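Acetoin utilization protein AcuB, putative (Vibrio cholerae, PDB 2O16) is of unknown function but, as a protein with a pair of CBS domains, probably binds a regulatory ligand such as an adenine nucleotide. Local coordinates at residues L24-H38 / G50-E62. Residues are numbered along the deposited sequence; the frame is centred on the assembly and turned at random.
Sequences LNDAKHLMEALDIRH and GIVSQRDLLAAQE. With PO4 (phosphate ion), chain C; PO4 (phosphate ion), chain E; PO4 (phosphate ion), chain D.
Leu-57 of helix 54-62 is a knob in a hole made by Leu-24, Ala-27, Lys-28 and Met-31 of helix 24-34. Its CD2 meets CG of Leu-24 at 3.8 Å, the two leucine chains lying side by side and pointing opposite ways, while CD1 presses on CB of Ala-27, a residue small enough to let it in. With CG anti to its carbonyl carbon and the chain extended beyond, Met-31 brings its flexible tip, CE, within 3.5 Å of Val-52 O, near the turn from strand into helix. One turn past Leu-57, Gln-61 lays its aliphatic part against CD2 of Leu-24; its NE2 (3.2 Å) and backbone N grip Leu-57 O from opposite faces, steadying the amide, and OE1 takes a weak bond from Lys-28 NZ. At the other end His-38 and Ser-53 form an antiparallel non-hydrogen-bonded pair, and Gln-54 N donates to Arg-37 O (2.9 Å). The Arg-37 methylenes lie against Gln-54, leaving the guanidinium to reach anions. Ser-53 and Asp-56 form a capping box. Of three phosphates, probably from the crystallisation liquor, one accepts from Ser-53 OG, one from Arg-37 N and, almost straight (171°), His-38 ND1, and one from Arg-37 NH1. Apolar packing thus joins the two helices of this CBS domain, while the polar end offers N-H and hydroxyl donors that might suit a nucleotide's phosphate.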
loop_
_atom_site.group_PDB
_atom_site.type_symbol
_atom_site.label_atom_id
_atom_site.label_comp_id
_atom_site.label_asym_id
_atom_site.label_seq_id
_atom_site.Cartn_x
_atom_site.Cartn_y
_atom_site.Cartn_z
ATOM N N LEU A 24 -8.624 -5.807 -13.100
ATOM C CA LEU A 24 -8.746 -4.334 -12.951
ATOM C C LEU A 24 -10.119 -3.952 -12.375
ATOM O O LEU A 24 -10.230 -3.125 -11.441
ATOM C CB LEU A 24 -8.549 -3.628 -14.298
ATOM C CG LEU A 24 -8.421 -2.085 -14.257
ATOM C CD1 LEU A 24 -7.532 -1.616 -15.388
ATOM C CD2 LEU A 24 -9.778 -1.406 -14.309
ATOM N N ASN A 25 -11.170 -4.581 -12.924
ATOM C CA ASN A 25 -12.537 -4.314 -12.485
ATOM C C ASN A 25 -12.753 -4.613 -11.009
ATOM O O ASN A 25 -13.388 -3.829 -10.303
ATOM C CB ASN A 25 -13.533 -5.104 -13.342
ATOM C CG ASN A 25 -14.880 -4.412 -13.448
ATOM O OD1 ASN A 25 -14.958 -3.184 -13.426
ATOM N ND2 ASN A 25 -15.958 -5.207 -13.563
ATOM N N ASP A 26 -12.215 -5.736 -10.526
ATOM C CA ASP A 26 -12.277 -6.065 -9.115
ATOM C C ASP A 26 -11.553 -5.044 -8.238
ATOM O O ASP A 26 -12.060 -4.680 -7.176
ATOM C CB ASP A 26 -11.663 -7.442 -8.830
ATOM C CG ASP A 26 -12.369 -8.569 -9.561
ATOM O OD1 ASP A 26 -13.619 -8.538 -9.666
ATOM O OD2 ASP A 26 -11.670 -9.492 -10.005
ATOM N N ALA A 27 -10.353 -4.641 -8.652
ATOM C CA ALA A 27 -9.568 -3.668 -7.881
ATOM C C ALA A 27 -10.291 -2.308 -7.869
ATOM O O ALA A 27 -10.355 -1.645 -6.836
ATOM C CB ALA A 27 -8.148 -3.521 -8.486
ATOM N N LYS A 28 -10.793 -1.896 -9.028
ATOM C CA LYS A 28 -11.654 -0.699 -9.109
ATOM C C LYS A 28 -12.810 -0.732 -8.100
ATOM O O LYS A 28 -12.996 0.212 -7.325
ATOM C CB LYS A 28 -12.174 -0.509 -10.534
ATOM C CG LYS A 28 -12.909 0.836 -10.773
ATOM C CD LYS A 28 -13.718 0.735 -12.066
ATOM C CE LYS A 28 -14.695 1.911 -12.245
ATOM N NZ LYS A 28 -14.105 3.005 -13.091
ATOM N N HIS A 29 -13.587 -1.814 -8.117
ATOM C CA HIS A 29 -14.728 -1.979 -7.220
ATOM C C HIS A 29 -14.341 -1.961 -5.756
ATOM O O HIS A 29 -15.023 -1.345 -4.924
ATOM C CB HIS A 29 -15.512 -3.267 -7.540
ATOM C CG HIS A 29 -16.230 -3.229 -8.855
ATOM N ND1 HIS A 29 -16.870 -2.100 -9.325
ATOM C CD2 HIS A 29 -16.434 -4.189 -9.789
ATOM C CE1 HIS A 29 -17.410 -2.358 -10.505
ATOM N NE2 HIS A 29 -17.158 -3.619 -10.810
ATOM N N LEU A 30 -13.234 -2.622 -5.432
ATOM C CA LEU A 30 -12.776 -2.674 -4.065
ATOM C C LEU A 30 -12.345 -1.278 -3.606
ATOM O O LEU A 30 -12.659 -0.874 -2.506
ATOM C CB LEU A 30 -11.608 -3.660 -3.956
ATOM C CG LEU A 30 -10.950 -3.796 -2.595
ATOM C CD1 LEU A 30 -11.998 -4.337 -1.643
ATOM C CD2 LEU A 30 -9.759 -4.771 -2.732
ATOM N N MET A 31 -11.624 -0.562 -4.465
ATOM C CA MET A 31 -11.214 0.819 -4.178
ATOM C C MET A 31 -12.405 1.759 -3.950
ATOM O O MET A 31 -12.412 2.556 -3.015
ATOM C CB MET A 31 -10.347 1.334 -5.319
ATOM C CG MET A 31 -8.885 0.803 -5.226
ATOM S SD MET A 31 -7.881 1.538 -6.492
ATOM C CE MET A 31 -6.486 0.358 -6.487
ATOM N N GLU A 32 -13.415 1.639 -4.799
ATOM C CA GLU A 32 -14.676 2.401 -4.627
ATOM C C GLU A 32 -15.473 2.033 -3.363
ATOM O O GLU A 32 -15.931 2.928 -2.615
ATOM C CB GLU A 32 -15.525 2.250 -5.879
ATOM C CG GLU A 32 -14.917 2.958 -7.072
ATOM C CD GLU A 32 -15.605 2.620 -8.368
ATOM O OE1 GLU A 32 -16.474 1.709 -8.381
ATOM O OE2 GLU A 32 -15.272 3.269 -9.378
ATOM N N ALA A 33 -15.601 0.737 -3.088
ATOM C CA ALA A 33 -16.352 0.284 -1.922
ATOM C C ALA A 33 -15.771 0.792 -0.607
ATOM O O ALA A 33 -16.511 1.152 0.321
ATOM C CB ALA A 33 -16.459 -1.243 -1.898
ATOM N N LEU A 34 -14.446 0.808 -0.513
ATOM C CA LEU A 34 -13.801 1.214 0.723
ATOM C C LEU A 34 -13.217 2.622 0.684
ATOM O O LEU A 34 -12.697 3.094 1.695
ATOM C CB LEU A 34 -12.699 0.215 1.053
ATOM C CG LEU A 34 -13.127 -1.245 1.129
ATOM C CD1 LEU A 34 -11.890 -2.108 1.381
ATOM C CD2 LEU A 34 -14.208 -1.456 2.199
ATOM N N ASP A 35 -13.301 3.279 -0.468
ATOM C CA ASP A 35 -12.646 4.566 -0.681
ATOM C C ASP A 35 -11.166 4.493 -0.324
ATOM O O ASP A 35 -10.665 5.247 0.518
ATOM C CB ASP A 35 -13.326 5.725 0.067
ATOM C CG ASP A 35 -12.884 7.104 -0.454
ATOM O OD1 ASP A 35 -12.309 7.183 -1.567
ATOM O OD2 ASP A 35 -13.112 8.115 0.263
ATOM N N ILE A 36 -10.468 3.567 -0.971
ATOM C CA ILE A 36 -9.025 3.480 -0.799
ATOM C C ILE A 36 -8.401 3.519 -2.185
ATOM O O ILE A 36 -9.099 3.455 -3.198
ATOM C CB ILE A 36 -8.591 2.189 -0.044
ATOM C CG1 ILE A 36 -9.073 0.955 -0.803
ATOM C CG2 ILE A 36 -9.081 2.184 1.425
ATOM C CD1 ILE A 36 -8.576 -0.371 -0.246
ATOM N N ARG A 37 -7.079 3.612 -2.239
ATOM C CA ARG A 37 -6.408 3.726 -3.506
ATOM C C ARG A 37 -5.229 2.776 -3.702
ATOM O O ARG A 37 -4.504 2.910 -4.693
ATOM C CB ARG A 37 -5.944 5.165 -3.730
ATOM C CG ARG A 37 -7.097 6.140 -4.062
ATOM C CD ARG A 37 -6.518 7.510 -4.301
ATOM N NE ARG A 37 -6.103 8.106 -3.032
ATOM C CZ ARG A 37 -4.843 8.265 -2.645
ATOM N NH1 ARG A 37 -3.811 7.895 -3.428
ATOM N NH2 ARG A 37 -4.607 8.827 -1.470
ATOM N N HIS A 38 -5.066 1.806 -2.810
ATOM C CA HIS A 38 -3.950 0.871 -2.916
ATOM C C HIS A 38 -4.395 -0.503 -2.482
ATOM O O HIS A 38 -4.927 -0.651 -1.380
ATOM C CB HIS A 38 -2.756 1.337 -2.049
ATOM C CG HIS A 38 -2.227 2.673 -2.446
ATOM N ND1 HIS A 38 -2.738 3.853 -1.939
ATOM C CD2 HIS A 38 -1.286 3.026 -3.354
ATOM C CE1 HIS A 38 -2.116 4.874 -2.503
ATOM N NE2 HIS A 38 -1.244 4.401 -3.376
ATOM N N GLY A 50 2.811 -7.953 -5.583
ATOM C CA GLY A 50 2.811 -6.601 -6.197
ATOM C C GLY A 50 1.716 -5.752 -5.562
ATOM O O GLY A 50 1.119 -6.152 -4.578
ATOM N N ILE A 51 1.451 -4.569 -6.131
ATOM C CA ILE A 51 0.449 -3.691 -5.591
ATOM C C ILE A 51 -0.102 -2.826 -6.738
ATOM O O ILE A 51 0.643 -2.450 -7.653
ATOM C CB ILE A 51 1.017 -2.872 -4.374
ATOM C CG1 ILE A 51 -0.004 -1.857 -3.845
ATOM C CG2 ILE A 51 2.358 -2.211 -4.713
ATOM C CD1 ILE A 51 0.325 -1.382 -2.454
ATOM N N VAL A 52 -1.410 -2.569 -6.727
ATOM C CA VAL A 52 -2.001 -1.695 -7.743
ATOM C C VAL A 52 -2.568 -0.444 -7.059
ATOM O O VAL A 52 -3.175 -0.541 -5.990
ATOM C CB VAL A 52 -3.107 -2.432 -8.585
ATOM C CG1 VAL A 52 -2.461 -3.538 -9.456
ATOM C CG2 VAL A 52 -4.202 -3.027 -7.654
ATOM N N SER A 53 -2.315 0.720 -7.651
ATOM C CA SER A 53 -2.840 1.977 -7.115
ATOM C C SER A 53 -3.989 2.431 -7.999
ATOM O O SER A 53 -4.162 1.931 -9.116
ATOM C CB SER A 53 -1.747 3.056 -7.114
ATOM O OG SER A 53 -1.336 3.316 -8.446
ATOM N N GLN A 54 -4.761 3.400 -7.519
ATOM C CA GLN A 54 -5.740 4.048 -8.400
ATOM C C GLN A 54 -5.059 4.574 -9.657
ATOM O O GLN A 54 -5.604 4.455 -10.771
ATOM C CB GLN A 54 -6.448 5.202 -7.685
ATOM C CG GLN A 54 -7.476 5.912 -8.597
ATOM C CD GLN A 54 -8.037 7.149 -7.925
ATOM O OE1 GLN A 54 -7.408 8.209 -7.905
ATOM N NE2 GLN A 54 -9.189 6.997 -7.316
ATOM N N ARG A 55 -3.849 5.125 -9.500
ATOM C CA ARG A 55 -3.119 5.628 -10.654
ATOM C C ARG A 55 -2.823 4.530 -11.690
ATOM O O ARG A 55 -2.894 4.763 -12.907
ATOM C CB ARG A 55 -1.839 6.378 -10.242
ATOM C CG ARG A 55 -1.090 6.969 -11.475
ATOM C CD ARG A 55 0.039 7.914 -11.082
ATOM N NE ARG A 55 0.855 8.318 -12.228
ATOM C CZ ARG A 55 1.866 9.185 -12.170
ATOM N NH1 ARG A 55 2.199 9.757 -11.020
ATOM N NH2 ARG A 55 2.547 9.485 -13.269
ATOM N N ASP A 56 -2.464 3.340 -11.224
ATOM C CA ASP A 56 -2.257 2.191 -12.120
ATOM C C ASP A 56 -3.529 1.860 -12.896
ATOM O O ASP A 56 -3.485 1.601 -14.103
ATOM C CB ASP A 56 -1.819 0.942 -11.326
ATOM C CG ASP A 56 -0.428 1.086 -10.713
ATOM O OD1 ASP A 56 0.424 1.779 -11.316
ATOM O OD2 ASP A 56 -0.190 0.516 -9.630
ATOM N N LEU A 57 -4.655 1.804 -12.177
ATOM C CA LEU A 57 -5.935 1.431 -12.798
ATOM C C LEU A 57 -6.358 2.489 -13.797
ATOM O O LEU A 57 -6.788 2.167 -14.907
ATOM C CB LEU A 57 -7.046 1.207 -11.746
ATOM C CG LEU A 57 -6.792 0.127 -10.690
ATOM C CD1 LEU A 57 -8.067 -0.191 -9.928
ATOM C CD2 LEU A 57 -6.203 -1.149 -11.306
ATOM N N LEU A 58 -6.193 3.754 -13.415
ATOM C CA LEU A 58 -6.566 4.863 -14.294
ATOM C C LEU A 58 -5.700 4.877 -15.553
ATOM O O LEU A 58 -6.211 5.067 -16.662
ATOM C CB LEU A 58 -6.525 6.217 -13.565
ATOM C CG LEU A 58 -7.568 6.508 -12.478
ATOM C CD1 LEU A 58 -7.231 7.825 -11.800
ATOM C CD2 LEU A 58 -9.027 6.529 -13.000
ATOM N N ALA A 59 -4.402 4.642 -15.405
ATOM C CA ALA A 59 -3.512 4.566 -16.581
ATOM C C ALA A 59 -3.829 3.388 -17.524
ATOM O O ALA A 59 -3.734 3.522 -18.748
ATOM C CB ALA A 59 -2.068 4.512 -16.158
ATOM N N ALA A 60 -4.198 2.235 -16.969
ATOM C CA ALA A 60 -4.544 1.095 -17.821
ATOM C C ALA A 60 -5.848 1.382 -18.565
ATOM O O ALA A 60 -5.972 1.066 -19.747
ATOM C CB ALA A 60 -4.671 -0.171 -17.002
ATOM N N GLN A 61 -6.813 1.976 -17.870
ATOM C CA GLN A 61 -8.110 2.313 -18.476
ATOM C C GLN A 61 -7.948 3.362 -19.580
ATOM O O GLN A 61 -8.493 3.213 -20.681
ATOM C CB GLN A 61 -9.119 2.771 -17.418
ATOM C CG GLN A 61 -9.683 1.623 -16.584
ATOM C CD GLN A 61 -10.544 2.096 -15.415
ATOM O OE1 GLN A 61 -11.769 2.087 -15.502
ATOM N NE2 GLN A 61 -9.903 2.523 -14.320
ATOM N N GLU A 62 -7.182 4.403 -19.287
ATOM C CA GLU A 62 -6.895 5.447 -20.267
ATOM C C GLU A 62 -6.113 4.900 -21.467
ATOM O O GLU A 62 -6.409 5.249 -22.614
ATOM C CB GLU A 62 -6.159 6.613 -19.603
ATOM C CG GLU A 62 -7.063 7.509 -18.729
ATOM C CD GLU A 62 -6.300 8.229 -17.620
ATOM O OE1 GLU A 62 -5.054 8.318 -17.700
ATOM O OE2 GLU A 62 -6.945 8.707 -16.662
HETATM P P PO4 C . -5.015 5.173 0.552
HETATM O O1 PO4 C . -4.895 3.865 -0.189
HETATM O O2 PO4 C . -3.940 6.080 -0.015
HETATM O O3 PO4 C . -6.370 5.726 0.169
HETATM O O4 PO4 C . -4.893 5.046 2.060
HETATM P P PO4 E . 2.188 4.363 -9.636
HETATM O O1 PO4 E . 2.360 2.956 -10.175
HETATM O O2 PO4 E . 1.505 5.165 -10.724
HETATM O O3 PO4 E . 1.300 4.384 -8.379
HETATM O O4 PO4 E . 3.557 4.988 -9.411
HETATM P P PO4 D . -1.421 10.685 -3.117
HETATM O O1 PO4 D . -1.466 9.245 -3.609
HETATM O O2 PO4 D . -0.556 11.506 -4.085
HETATM O O3 PO4 D . -2.809 11.278 -3.024
HETATM O O4 PO4 D . -0.759 10.687 -1.766
HETATM O O HOH W 1 -3.274 6.481 -6.515
#